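Local coordinates for Two-component system sensor histidine kinase (Bacteroides thetaiotaomicron, PDB 3OTT), which is the extracellular sensor part of a membrane-bound histidine kinase-type regulator that apparently recognises saccharides and probably passes the signal on by phosphorylation, at residues 379-384 and 424-429; 433-438 and 475-480. All blocks are in the same frame, centred on the assembly; numbering follows the deposited sequence.

Interaction 1 of 2, residues 379-384 and 424-429; sequences YEDKEQ and IFEDTA
Glu426 OE1 is gripped by two donors: the backbone N of Lys382 donates to it at 3.2 Å, and Lys446 NZ forms a salt bridge with it. The setting is a beta-propeller, in which the innermost strands of successive four-stranded blades lie side by side; here the ends of strands 375-380 and 421-426, each the first strand of its blade, meet with their following turns. The amide of Lys382 approaches OE1 from above the carboxylate plane, 43° out of it, yet the bond is fairly straight at 164°. Glu426 reaches that amide because its CG is anti to the backbone N (chi1 -178°) and the chain stays extended beyond it. Asp381 OD2 lies 3.8 Å from Glu426 OE1, two like charges close together, with the carboxylate planes steeply turned against each other. Lys446 also bridges Asp381 OD2 and Glu383 OE1, so one ammonium probably offsets the charge of three clustered acids; Glu383 OE1 is hydrogen-bonded to His447 NE2 as well. Asp381 OD1 meanwhile accepts from Glu383 N, an Asx turn that shapes the type I turn from Asp381 to Gln384, and from Gln385 N. Lys382 lays its aliphatic part beside the Glu426 carboxylate, Lys382 CG lying 3.5 Å from Glu426 CD, while Lys382 NZ remains 6.5 Å from Glu426 OE1. A second polar link, on the strand side of the turns, runs from Glu426 N to Tyr379 OH at 2.8 Å. The tyrosine ring lies against the neighbouring backbone: Phe425 CA sits over one face in a CH-pi contact, 3.8 Å from the ring centroid, and Ile424 O adjoins the same face. At the base of the ring, Tyr379 CB touches Ile424 CG2 at 3.8 Å.

Interaction 2 of 2, residues 433-438 and 475-480; sequences WISTCL and NQIIPD
With CG1 of Ile477 set between its backbone N and carbonyl carbon (chi1 48°) and CD1 extended beyond it (chi2 178°), the methyl end of this side chain is carried to the backbone between Trp433 and Ser435. The contact joins consecutive blades of a beta-propeller: strand 431-436 is the second strand of one blade, and strand 474-479 is the innermost strand of the next. The strand axes come within 7.0 Å, their chain directions are 159° apart, and no hydrogen bond crosses between the two segments, as expected where blades pack face against face through side chains. Ile477 carries most of the contact. Its CD1 lies 3.6 Å from Trp433 O and equally close to Ser435 N, so the methyl rests on the peptide backbone as much as on side chains. Trp433 adds its CB, 3.8 Å from Ile477 CD1, while its indole turns elsewhere, packing against Val443 and Pro500 and giving its NE1 proton to Asp427 OD2. Ser435 receives both branches of the isoleucine: Ser435 CB is 3.8 Å from Ile477 CG2 and the same distance from Ile477 CD1. Ile441, from the next strand of the first blade, also touches Ile477 and extends the apolar interface. Toward the start of strand 474-479, Asn475 and Gln476 both face Leu488 in a classic beta bulge, and a backbone bond between Thr436 and Ile474 ties the blades together just beyond the side-chain packing. Beside the bulge, the hydroxyl of Ser435 stands near the strand backbone without a hydrogen bond to it, Ser435 OG being 3.8 Å from Asn475 O.

How the interactions relate
The two contacts show how a propeller blade is held on both flanks: interaction 1 joins the blade beginning with strand 421-426 to its predecessor, and interaction 2 joins it to its successor. Their centres are 13 Å apart, and adjacent strands of that blade, 421-426 and 431-436, connect them. Phe425 O probably accepts from Trp433 N at 2.8 Å, and the rings of these residues stack. Phe425 also spans to the following blade, its CD1 lying 3.4 Å from Ile477 O and its CE1 3.7 Å from Pro479 CD. None of the residues lining the hexatantalum dodecabromide pocket belongs to either contact; both are inter-blade packing.

Interaction 1 of 2, residues 379-384 and 424-429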
ATOM      1  N   TYR B 379     -12.653  -0.440 -26.201  1.00 16.69           N
ATOM      2  CA  TYR B 379     -12.639  -0.353 -27.628  1.00 15.58           C
ATOM      3  C   TYR B 379     -12.243   1.043 -28.118  1.00 17.85           C
ATOM      4  O   TYR B 379     -12.688   2.082 -27.605  1.00 19.32           O
ATOM      5  CB  TYR B 379     -14.022  -0.697 -28.128  1.00 16.33           C
ATOM      6  CG  TYR B 379     -14.236  -0.526 -29.617  1.00 16.16           C
ATOM      7  CD1 TYR B 379     -13.646  -1.416 -30.530  1.00 16.28           C
ATOM      8  CD2 TYR B 379     -15.022   0.495 -30.095  1.00 14.57           C
ATOM      9  CE1 TYR B 379     -13.824  -1.276 -31.894  1.00 15.39           C
ATOM     10  CE2 TYR B 379     -15.218   0.657 -31.465  1.00 18.89           C
ATOM     11  CZ  TYR B 379     -14.616  -0.242 -32.354  1.00 17.51           C
ATOM     12  OH  TYR B 379     -14.825  -0.121 -33.683  1.00 15.46           O
ATOM     13  N   GLU B 380     -11.415   1.080 -29.142  1.00 17.05           N
ATOM     14  CA  GLU B 380     -11.121   2.355 -29.789  1.00 18.68           C
ATOM     15  C   GLU B 380     -11.792   2.401 -31.155  1.00 17.76           C
ATOM     16  O   GLU B 380     -11.604   1.477 -31.956  1.00 17.88           O
ATOM     17  CB  GLU B 380      -9.585   2.527 -29.942  1.00 19.12           C
ATOM     18  CG  GLU B 380      -9.233   3.911 -30.361  1.00 22.33           C
ATOM     19  CD  GLU B 380      -7.739   4.188 -30.518  1.00 27.26           C
ATOM     20  OE1 GLU B 380      -6.848   3.526 -29.913  1.00 29.61           O
ATOM     21  OE2 GLU B 380      -7.458   5.137 -31.230  1.00 27.73           O
ATOM     22  N   ASP B 381     -12.556   3.448 -31.438  1.00 18.52           N
ATOM     23  CA  ASP B 381     -13.309   3.509 -32.728  1.00 20.02           C
ATOM     24  C   ASP B 381     -12.496   4.005 -33.927  1.00 21.92           C
ATOM     25  O   ASP B 381     -11.248   4.111 -33.839  1.00 22.40           O
ATOM     26  CB  ASP B 381     -14.626   4.277 -32.620  1.00 18.65           C
ATOM     27  CG  ASP B 381     -14.434   5.791 -32.402  1.00 23.11           C
ATOM     28  OD1 ASP B 381     -13.347   6.349 -32.713  1.00 20.70           O
ATOM     29  OD2 ASP B 381     -15.403   6.440 -31.914  1.00 24.61           O
ATOM     30  N   LYS B 382     -13.199   4.340 -35.025  1.00 23.14           N
ATOM     31  CA  LYS B 382     -12.559   4.696 -36.300  1.00 24.54           C
ATOM     32  C   LYS B 382     -11.989   6.077 -36.241  1.00 25.68           C
ATOM     33  O   LYS B 382     -11.159   6.423 -37.064  1.00 26.97           O
ATOM     34  CB  LYS B 382     -13.547   4.670 -37.503  1.00 25.41           C
ATOM     35  CG  LYS B 382     -14.421   3.421 -37.644  1.00 27.36           C
ATOM     36  CD  LYS B 382     -13.602   2.151 -37.848  1.00 30.62           C
ATOM     37  CE  LYS B 382     -14.542   1.037 -38.353  1.00 32.98           C
ATOM     38  NZ  LYS B 382     -13.858  -0.245 -38.275  1.00 31.68           N
ATOM     39  N   GLU B 383     -12.451   6.905 -35.311  1.00 25.63           N
ATOM     40  CA  GLU B 383     -11.919   8.260 -35.227  1.00 26.58           C
ATOM     41  C   GLU B 383     -11.027   8.377 -34.006  1.00 25.53           C
ATOM     42  O   GLU B 383     -10.799   9.466 -33.496  1.00 25.70           O
ATOM     43  CB  GLU B 383     -13.048   9.276 -35.209  1.00 27.71           C
ATOM     44  CG  GLU B 383     -13.818   9.352 -36.553  1.00 33.62           C
ATOM     45  CD  GLU B 383     -15.098  10.214 -36.482  1.00 40.64           C
ATOM     46  OE1 GLU B 383     -15.991   9.907 -35.639  1.00 42.33           O
ATOM     47  OE2 GLU B 383     -15.213  11.198 -37.280  1.00 45.07           O
ATOM     48  N   GLN B 384     -10.539   7.234 -33.521  1.00 23.90           N
ATOM     49  CA  GLN B 384      -9.655   7.222 -32.348  1.00 23.52           C
ATOM     50  C   GLN B 384     -10.350   7.651 -31.015  1.00 22.19           C
ATOM     51  O   GLN B 384      -9.700   8.103 -30.088  1.00 22.40           O
ATOM     52  CB  GLN B 384      -8.331   8.006 -32.614  1.00 23.55           C
ATOM     53  CG  GLN B 384      -7.479   7.404 -33.795  1.00 25.83           C
ATOM     54  CD  GLN B 384      -8.012   7.850 -35.199  1.00 29.02           C
ATOM     55  OE1 GLN B 384      -8.164   9.029 -35.445  1.00 34.68           O
ATOM     56  NE2 GLN B 384      -8.332   6.907 -36.068  1.00 29.12           N
ATOM     57  N   ILE B 424     -18.937  -3.653 -27.570  1.00 17.23           N
ATOM     58  CA  ILE B 424     -19.175  -2.537 -28.461  1.00 17.74           C
ATOM     59  C   ILE B 424     -18.203  -2.558 -29.594  1.00 16.88           C
ATOM     60  O   ILE B 424     -17.047  -2.954 -29.403  1.00 16.89           O
ATOM     61  CB  ILE B 424     -19.007  -1.227 -27.713  1.00 19.20           C
ATOM     62  CG1 ILE B 424     -19.074  -0.028 -28.660  1.00 20.60           C
ATOM     63  CG2 ILE B 424     -17.677  -1.163 -27.089  1.00 21.71           C
ATOM     64  CD1 ILE B 424     -19.492   1.240 -27.896  1.00 29.09           C
ATOM     65  N   PHE B 425     -18.671  -2.171 -30.782  1.00 16.41           N
ATOM     66  CA  PHE B 425     -17.772  -1.828 -31.902  1.00 17.34           C
ATOM     67  C   PHE B 425     -18.426  -0.803 -32.796  1.00 17.92           C
ATOM     68  O   PHE B 425     -19.627  -0.605 -32.704  1.00 18.86           O
ATOM     69  CB  PHE B 425     -17.310  -3.088 -32.722  1.00 16.27           C
ATOM     70  CG  PHE B 425     -18.418  -3.731 -33.580  1.00 15.55           C
ATOM     71  CD1 PHE B 425     -19.145  -4.850 -33.104  1.00 18.91           C
ATOM     72  CD2 PHE B 425     -18.728  -3.242 -34.831  1.00 17.80           C
ATOM     73  CE1 PHE B 425     -20.148  -5.464 -33.871  1.00 14.20           C
ATOM     74  CE2 PHE B 425     -19.774  -3.841 -35.647  1.00 17.42           C
ATOM     75  CZ  PHE B 425     -20.476  -4.957 -35.151  1.00 14.95           C
ATOM     76  N   GLU B 426     -17.648  -0.191 -33.700  1.00 19.08           N
ATOM     77  CA  GLU B 426     -18.186   0.760 -34.668  1.00 19.38           C
ATOM     78  C   GLU B 426     -18.127   0.130 -36.072  1.00 20.27           C
ATOM     79  O   GLU B 426     -17.110  -0.436 -36.424  1.00 20.21           O
ATOM     80  CB  GLU B 426     -17.467   2.128 -34.638  1.00 19.39           C
ATOM     81  CG  GLU B 426     -18.116   3.158 -35.674  1.00 22.13           C
ATOM     82  CD  GLU B 426     -17.321   4.494 -35.953  1.00 25.29           C
ATOM     83  OE1 GLU B 426     -16.391   4.856 -35.221  1.00 22.26           O
ATOM     84  OE2 GLU B 426     -17.646   5.212 -36.940  1.00 30.30           O
ATOM     85  N   ASP B 427     -19.229   0.198 -36.844  1.00 20.35           N
ATOM     86  CA  ASP B 427     -19.200  -0.340 -38.183  1.00 21.77           C
ATOM     87  C   ASP B 427     -18.578   0.655 -39.147  1.00 23.14           C
ATOM     88  O   ASP B 427     -18.042   1.663 -38.721  1.00 23.69           O
ATOM     89  CB  ASP B 427     -20.570  -0.853 -38.661  1.00 21.66           C
ATOM     90  CG  ASP B 427     -21.628   0.253 -38.822  1.00 24.00           C
ATOM     91  OD1 ASP B 427     -21.307   1.460 -38.833  1.00 27.27           O
ATOM     92  OD2 ASP B 427     -22.827  -0.119 -38.947  1.00 25.39           O
ATOM     93  N   THR B 428     -18.650   0.381 -40.434  1.00 24.88           N
ATOM     94  CA  THR B 428     -18.030   1.257 -41.415  1.00 27.76           C
ATOM     95  C   THR B 428     -19.005   2.371 -41.842  1.00 29.30           C
ATOM     96  O   THR B 428     -18.728   3.137 -42.794  1.00 31.17           O
ATOM     97  CB  THR B 428     -17.547   0.455 -42.658  1.00 28.83           C
ATOM     98  OG1 THR B 428     -18.693  -0.023 -43.351  1.00 29.51           O
ATOM     99  CG2 THR B 428     -16.677  -0.764 -42.272  1.00 27.20           C
ATOM    100  N   ALA B 429     -20.139   2.496 -41.144  1.00 28.99           N
ATOM    101  CA  ALA B 429     -21.109   3.539 -41.529  1.00 28.60           C
ATOM    102  C   ALA B 429     -21.491   4.514 -40.392  1.00 27.92           C
ATOM    103  O   ALA B 429     -22.610   4.976 -40.338  1.00 28.40           O
ATOM    104  CB  ALA B 429     -22.359   2.896 -42.170  1.00 29.19           C
TER

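Interaction 2 of 2, residues 433-438 and 475-480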
ATOM      1  N   TRP B 433     -22.395  -0.438 -32.470  1.00 18.09           N
ATOM      2  CA  TRP B 433     -23.171  -1.685 -32.231  1.00 17.61           C
ATOM      3  C   TRP B 433     -22.881  -2.044 -30.770  1.00 17.24           C
ATOM      4  O   TRP B 433     -21.703  -2.128 -30.380  1.00 15.90           O
ATOM      5  CB  TRP B 433     -22.683  -2.791 -33.183  1.00 17.03           C
ATOM      6  CG  TRP B 433     -23.240  -2.632 -34.591  1.00 17.71           C
ATOM      7  CD1 TRP B 433     -22.930  -1.647 -35.520  1.00 18.98           C
ATOM      8  CD2 TRP B 433     -24.209  -3.481 -35.225  1.00 14.93           C
ATOM      9  NE1 TRP B 433     -23.632  -1.856 -36.681  1.00 15.34           N
ATOM     10  CE2 TRP B 433     -24.439  -2.958 -36.517  1.00 15.99           C
ATOM     11  CE3 TRP B 433     -24.878  -4.652 -34.828  1.00 14.57           C
ATOM     12  CZ2 TRP B 433     -25.350  -3.548 -37.415  1.00 17.52           C
ATOM     13  CZ3 TRP B 433     -25.789  -5.255 -35.725  1.00 15.96           C
ATOM     14  CH2 TRP B 433     -26.019  -4.692 -36.995  1.00 15.68           C
ATOM     15  N   ILE B 434     -23.933  -2.194 -29.964  1.00 17.11           N
ATOM     16  CA  ILE B 434     -23.785  -2.364 -28.517  1.00 16.42           C
ATOM     17  C   ILE B 434     -24.518  -3.613 -28.065  1.00 16.55           C
ATOM     18  O   ILE B 434     -25.712  -3.742 -28.282  1.00 16.36           O
ATOM     19  CB  ILE B 434     -24.336  -1.138 -27.771  1.00 17.29           C
ATOM     20  CG1 ILE B 434     -23.598   0.119 -28.221  1.00 12.84           C
ATOM     21  CG2 ILE B 434     -24.249  -1.308 -26.244  1.00 14.56           C
ATOM     22  CD1 ILE B 434     -24.446   1.383 -28.079  1.00  9.58           C
ATOM     23  N   SER B 435     -23.782  -4.556 -27.495  1.00 15.93           N
ATOM     24  CA  SER B 435     -24.424  -5.748 -27.027  1.00 17.09           C
ATOM     25  C   SER B 435     -24.670  -5.616 -25.528  1.00 17.14           C
ATOM     26  O   SER B 435     -23.815  -5.131 -24.794  1.00 16.19           O
ATOM     27  CB  SER B 435     -23.606  -7.009 -27.365  1.00 16.69           C
ATOM     28  OG  SER B 435     -22.545  -7.229 -26.445  1.00 19.55           O
ATOM     29  N   THR B 436     -25.816  -6.114 -25.097  1.00 17.62           N
ATOM     30  CA  THR B 436     -26.279  -5.974 -23.741  1.00 20.25           C
ATOM     31  C   THR B 436     -26.673  -7.348 -23.075  1.00 19.33           C
ATOM     32  O   THR B 436     -26.921  -8.335 -23.742  1.00 17.21           O
ATOM     33  CB  THR B 436     -27.497  -5.036 -23.856  1.00 21.68           C
ATOM     34  OG1 THR B 436     -27.008  -3.695 -24.082  1.00 25.47           O
ATOM     35  CG2 THR B 436     -28.271  -5.008 -22.671  1.00 29.18           C
ATOM     36  N   CYS B 437     -26.770  -7.382 -21.755  1.00 18.85           N
ATOM     37  CA  CYS B 437     -27.517  -8.418 -21.094  1.00 22.04           C
ATOM     38  C   CYS B 437     -28.945  -7.843 -20.943  1.00 22.38           C
ATOM     39  O   CYS B 437     -29.115  -6.662 -20.572  1.00 24.75           O
ATOM     40  CB  CYS B 437     -26.878  -8.716 -19.725  1.00 23.50           C
ATOM     41  SG  CYS B 437     -27.822  -9.791 -18.580  1.00 28.54           S
ATOM     42  N   LEU B 438     -29.958  -8.614 -21.295  1.00 21.45           N
ATOM     43  CA  LEU B 438     -31.381  -8.213 -21.134  1.00 22.97           C
ATOM     44  C   LEU B 438     -31.980  -7.277 -22.190  1.00 22.57           C
ATOM     45  O   LEU B 438     -33.192  -7.307 -22.404  1.00 22.00           O
ATOM     46  CB  LEU B 438     -31.719  -7.646 -19.742  1.00 24.44           C
ATOM     47  CG  LEU B 438     -31.740  -8.538 -18.484  1.00 28.59           C
ATOM     48  CD1 LEU B 438     -32.054  -7.566 -17.301  1.00 33.57           C
ATOM     49  CD2 LEU B 438     -32.773  -9.661 -18.533  1.00 29.71           C
ATOM     50  N   ASN B 475     -23.176 -11.805 -25.305  1.00 26.63           N
ATOM     51  CA  ASN B 475     -21.826 -11.632 -24.787  1.00 27.89           C
ATOM     52  C   ASN B 475     -20.914 -10.795 -25.674  1.00 27.72           C
ATOM     53  O   ASN B 475     -20.247  -9.946 -25.149  1.00 30.18           O
ATOM     54  CB  ASN B 475     -21.136 -12.973 -24.418  1.00 28.56           C
ATOM     55  CG  ASN B 475     -21.536 -13.533 -22.984  1.00 36.21           C
ATOM     56  OD1 ASN B 475     -22.697 -13.498 -22.568  1.00 41.90           O
ATOM     57  ND2 ASN B 475     -20.545 -14.092 -22.271  1.00 40.25           N
ATOM     58  N   GLN B 476     -20.811 -11.100 -26.972  1.00 26.70           N
ATOM     59  CA  GLN B 476     -19.846 -10.493 -27.931  1.00 24.97           C
ATOM     60  C   GLN B 476     -20.462 -10.459 -29.343  1.00 22.79           C
ATOM     61  O   GLN B 476     -21.157 -11.400 -29.773  1.00 21.64           O
ATOM     62  CB  GLN B 476     -18.582 -11.340 -28.098  1.00 25.29           C
ATOM     63  CG  GLN B 476     -17.557 -11.248 -27.007  1.00 30.18           C
ATOM     64  CD  GLN B 476     -16.942 -12.603 -26.669  1.00 34.15           C
ATOM     65  OE1 GLN B 476     -17.631 -13.507 -26.224  1.00 38.11           O
ATOM     66  NE2 GLN B 476     -15.662 -12.734 -26.860  1.00 35.24           N
ATOM     67  N   ILE B 477     -20.191  -9.380 -30.054  1.00 20.27           N
ATOM     68  CA  ILE B 477     -20.711  -9.190 -31.385  1.00 18.69           C
ATOM     69  C   ILE B 477     -19.473  -8.813 -32.202  1.00 19.50           C
ATOM     70  O   ILE B 477     -18.733  -7.942 -31.780  1.00 19.12           O
ATOM     71  CB  ILE B 477     -21.834  -8.116 -31.431  1.00 17.79           C
ATOM     72  CG1 ILE B 477     -21.422  -6.820 -30.681  1.00 17.38           C
ATOM     73  CG2 ILE B 477     -23.123  -8.639 -30.789  1.00 14.95           C
ATOM     74  CD1 ILE B 477     -22.441  -5.662 -30.704  1.00 14.66           C
ATOM     75  N   ILE B 478     -19.243  -9.477 -33.344  1.00 20.45           N
ATOM     76  CA  ILE B 478     -18.043  -9.267 -34.159  1.00 22.44           C
ATOM     77  C   ILE B 478     -18.337  -9.125 -35.683  1.00 23.42           C
ATOM     78  O   ILE B 478     -18.990 -10.000 -36.280  1.00 23.90           O
ATOM     79  CB  ILE B 478     -16.987 -10.370 -33.851  1.00 23.87           C
ATOM     80  CG1 ILE B 478     -16.863 -10.514 -32.313  1.00 24.69           C
ATOM     81  CG2 ILE B 478     -15.637 -10.055 -34.548  1.00 27.13           C
ATOM     82  CD1 ILE B 478     -15.551 -10.790 -31.751  1.00 28.00           C
ATOM     83  N   PRO B 479     -17.916  -7.999 -36.306  1.00 23.56           N
ATOM     84  CA  PRO B 479     -18.042  -7.923 -37.762  1.00 24.20           C
ATOM     85  C   PRO B 479     -17.112  -8.911 -38.481  1.00 24.47           C
ATOM     86  O   PRO B 479     -16.034  -9.215 -38.011  1.00 23.43           O
ATOM     87  CB  PRO B 479     -17.642  -6.457 -38.112  1.00 24.07           C
ATOM     88  CG  PRO B 479     -16.750  -6.020 -36.985  1.00 24.74           C
ATOM     89  CD  PRO B 479     -17.275  -6.793 -35.735  1.00 23.83           C
ATOM     90  N   ASP B 480     -17.613  -9.414 -39.595  1.00 25.53           N
ATOM     91  CA  ASP B 480     -16.907 -10.109 -40.672  1.00 27.86           C
ATOM     92  C   ASP B 480     -16.060  -9.214 -41.506  1.00 28.98           C
ATOM     93  O   ASP B 480     -16.136  -8.006 -41.350  1.00 30.08           O
ATOM     94  CB  ASP B 480     -17.994 -10.519 -41.723  1.00 29.01           C
ATOM     95  CG  ASP B 480     -18.213 -11.926 -41.712  1.00 31.17           C
ATOM     96  OD1 ASP B 480     -17.294 -12.572 -41.129  1.00 37.97           O
ATOM     97  OD2 ASP B 480     -19.258 -12.388 -42.200  1.00 33.87           O
TER